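Local structure of conserved protein (MTH177) (Methanothermobacter marburgensis, 1TR8) at residues P65-D68 with I69-V72. The protein forms a homodimeric nascent polypeptide-associated complex that interacts with the ribosome, binds ribosomal RNA and probably contacts the emerging nascent chain. Residues are numbered along the deposited sequence; the frame is centred on the assembly and turned at random.
Sequences PEDD and IELV
The backbone N of I69 donates to O of P65 at 3.1 Å, closing the first turn of helix 66-76, for which P65 serves as N-cap. E70, L71 and V72 repeat the i to i-4 pattern onto E66, D67 and D68; the straightest bond, 172° at the hydrogen, joins E70 N to E66 O at 2.8 Å. The side chains then divide into a packed face, with I69 and V72 buried, and a looser acidic one. On the tight face, I69 lays CG1 3.6 Å from P65 O; in V72, with CG1 anti to the backbone N (chi1 178°), CG2 falls beside that N and lies 3.2 Å from D68 O. The solvent side carries the carboxylates of E66, D67 and E70. CG of E70 rests 3.4 Å from O of E66; beyond it the chain reaches out extended, its OE2 lying 3.4 Å from CG of E66, while its OE1 stands 3.8 Å from OD1 of D67, two carboxylates side by side with planes 50° apart, a pairing likely to be mildly repulsive. Cut back to an alanine, this position would probably lose the cover that CG and the carboxylate of E70 give to the E66 carbonyl and CG. OE1 of E66 forms a salt bridge with NH1 of R80, tying this first turn to helix 80-89. In the UBA domain's three-helix bundle, I69 packs on T84 and L87 of that helix, V72 touches A83 and L94, and L71 meets L94 and I98 of helix 94-100.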
ATOM      1  N   PRO A  65      23.150 -16.490   0.935  1.00 59.84           N
ATOM      2  CA  PRO A  65      24.313 -17.241   0.469  1.00 59.82           C
ATOM      3  C   PRO A  65      24.182 -18.748   0.697  1.00 58.85           C
ATOM      4  O   PRO A  65      23.857 -19.179   1.794  1.00 59.21           O
ATOM      5  CB  PRO A  65      25.475 -16.660   1.293  1.00 60.62           C
ATOM      6  CG  PRO A  65      24.976 -15.319   1.833  1.00 60.16           C
ATOM      7  CD  PRO A  65      23.497 -15.452   1.926  1.00 60.29           C
ATOM      8  N   GLU A  66      24.420 -19.530  -0.347  1.00 58.29           N
ATOM      9  CA  GLU A  66      24.391 -20.989  -0.280  1.00 58.41           C
ATOM     10  C   GLU A  66      25.157 -21.529   0.915  1.00 57.52           C
ATOM     11  O   GLU A  66      24.663 -22.384   1.659  1.00 55.57           O
ATOM     12  CB  GLU A  66      24.992 -21.576  -1.566  1.00 59.16           C
ATOM     13  CG  GLU A  66      24.631 -23.029  -1.836  1.00 60.01           C
ATOM     14  CD  GLU A  66      23.272 -23.172  -2.488  1.00 62.56           C
ATOM     15  OE1 GLU A  66      22.262 -23.016  -1.791  1.00 65.47           O
ATOM     16  OE2 GLU A  66      23.202 -23.445  -3.703  1.00 67.01           O
ATOM     17  N   ASP A  67      26.379 -21.038   1.068  1.00 57.27           N
ATOM     18  CA  ASP A  67      27.258 -21.492   2.135  1.00 57.98           C
ATOM     19  C   ASP A  67      26.660 -21.216   3.511  1.00 57.44           C
ATOM     20  O   ASP A  67      26.827 -22.013   4.424  1.00 58.84           O
ATOM     21  CB  ASP A  67      28.653 -20.880   1.979  1.00 58.27           C
ATOM     22  CG  ASP A  67      29.357 -21.363   0.732  1.00 61.98           C
ATOM     23  OD1 ASP A  67      28.831 -22.289   0.069  1.00 67.87           O
ATOM     24  OD2 ASP A  67      30.436 -20.877   0.322  1.00 67.36           O
ATOM     25  N   ASP A  68      25.895 -20.145   3.653  1.00 56.97           N
ATOM     26  CA  ASP A  68      25.215 -19.886   4.913  1.00 57.56           C
ATOM     27  C   ASP A  68      24.063 -20.835   5.148  1.00 57.31           C
ATOM     28  O   ASP A  68      23.886 -21.314   6.255  1.00 58.65           O
ATOM     29  CB  ASP A  68      24.687 -18.466   4.930  1.00 58.91           C
ATOM     30  CG  ASP A  68      25.792 -17.438   4.972  1.00 60.44           C
ATOM     31  OD1 ASP A  68      26.979 -17.828   4.897  1.00 63.41           O
ATOM     32  OD2 ASP A  68      25.555 -16.222   5.085  1.00 64.53           O
ATOM     33  N   ILE A  69      23.274 -21.105   4.114  1.00 56.95           N
ATOM     34  CA  ILE A  69      22.208 -22.112   4.206  1.00 57.33           C
ATOM     35  C   ILE A  69      22.794 -23.457   4.597  1.00 56.55           C
ATOM     36  O   ILE A  69      22.319 -24.072   5.531  1.00 55.91           O
ATOM     37  CB  ILE A  69      21.441 -22.231   2.877  1.00 56.56           C
ATOM     38  CG1 ILE A  69      20.740 -20.908   2.570  1.00 58.72           C
ATOM     39  CG2 ILE A  69      20.393 -23.350   2.936  1.00 57.23           C
ATOM     40  CD1 ILE A  69      20.168 -20.842   1.176  1.00 57.91           C
ATOM     41  N   GLU A  70      23.851 -23.869   3.908  1.00 57.60           N
ATOM     42  CA  GLU A  70      24.555 -25.129   4.187  1.00 58.92           C
ATOM     43  C   GLU A  70      25.025 -25.216   5.634  1.00 58.34           C
ATOM     44  O   GLU A  70      24.789 -26.212   6.304  1.00 57.47           O
ATOM     45  CB  GLU A  70      25.763 -25.282   3.260  1.00 59.40           C
ATOM     46  CG  GLU A  70      25.385 -25.725   1.861  1.00 62.42           C
ATOM     47  CD  GLU A  70      26.549 -25.651   0.888  1.00 64.71           C
ATOM     48  OE1 GLU A  70      27.733 -25.663   1.332  1.00 70.62           O
ATOM     49  OE2 GLU A  70      26.272 -25.583  -0.335  1.00 70.09           O
ATOM     50  N   LEU A  71      25.665 -24.154   6.107  1.00 59.13           N
ATOM     51  CA  LEU A  71      26.198 -24.102   7.477  1.00 59.99           C
ATOM     52  C   LEU A  71      25.099 -24.284   8.525  1.00 60.12           C
ATOM     53  O   LEU A  71      25.218 -25.080   9.464  1.00 58.78           O
ATOM     54  CB  LEU A  71      26.918 -22.773   7.708  1.00 59.85           C
ATOM     55  CG  LEU A  71      27.942 -22.710   8.846  1.00 62.10           C
ATOM     56  CD1 LEU A  71      29.060 -21.769   8.472  1.00 64.82           C
ATOM     57  CD2 LEU A  71      27.333 -22.261  10.139  1.00 66.27           C
ATOM     58  N   VAL A  72      23.986 -23.593   8.312  1.00 60.37           N
ATOM     59  CA  VAL A  72      22.862 -23.687   9.237  1.00 60.86           C
ATOM     60  C   VAL A  72      22.228 -25.090   9.220  1.00 60.63           C
ATOM     61  O   VAL A  72      21.880 -25.631  10.260  1.00 59.65           O
ATOM     62  CB  VAL A  72      21.776 -22.619   8.931  1.00 61.16           C
ATOM     63  CG1 VAL A  72      20.597 -22.766   9.883  1.00 62.86           C
ATOM     64  CG2 VAL A  72      22.346 -21.226   9.025  1.00 61.49           C
TER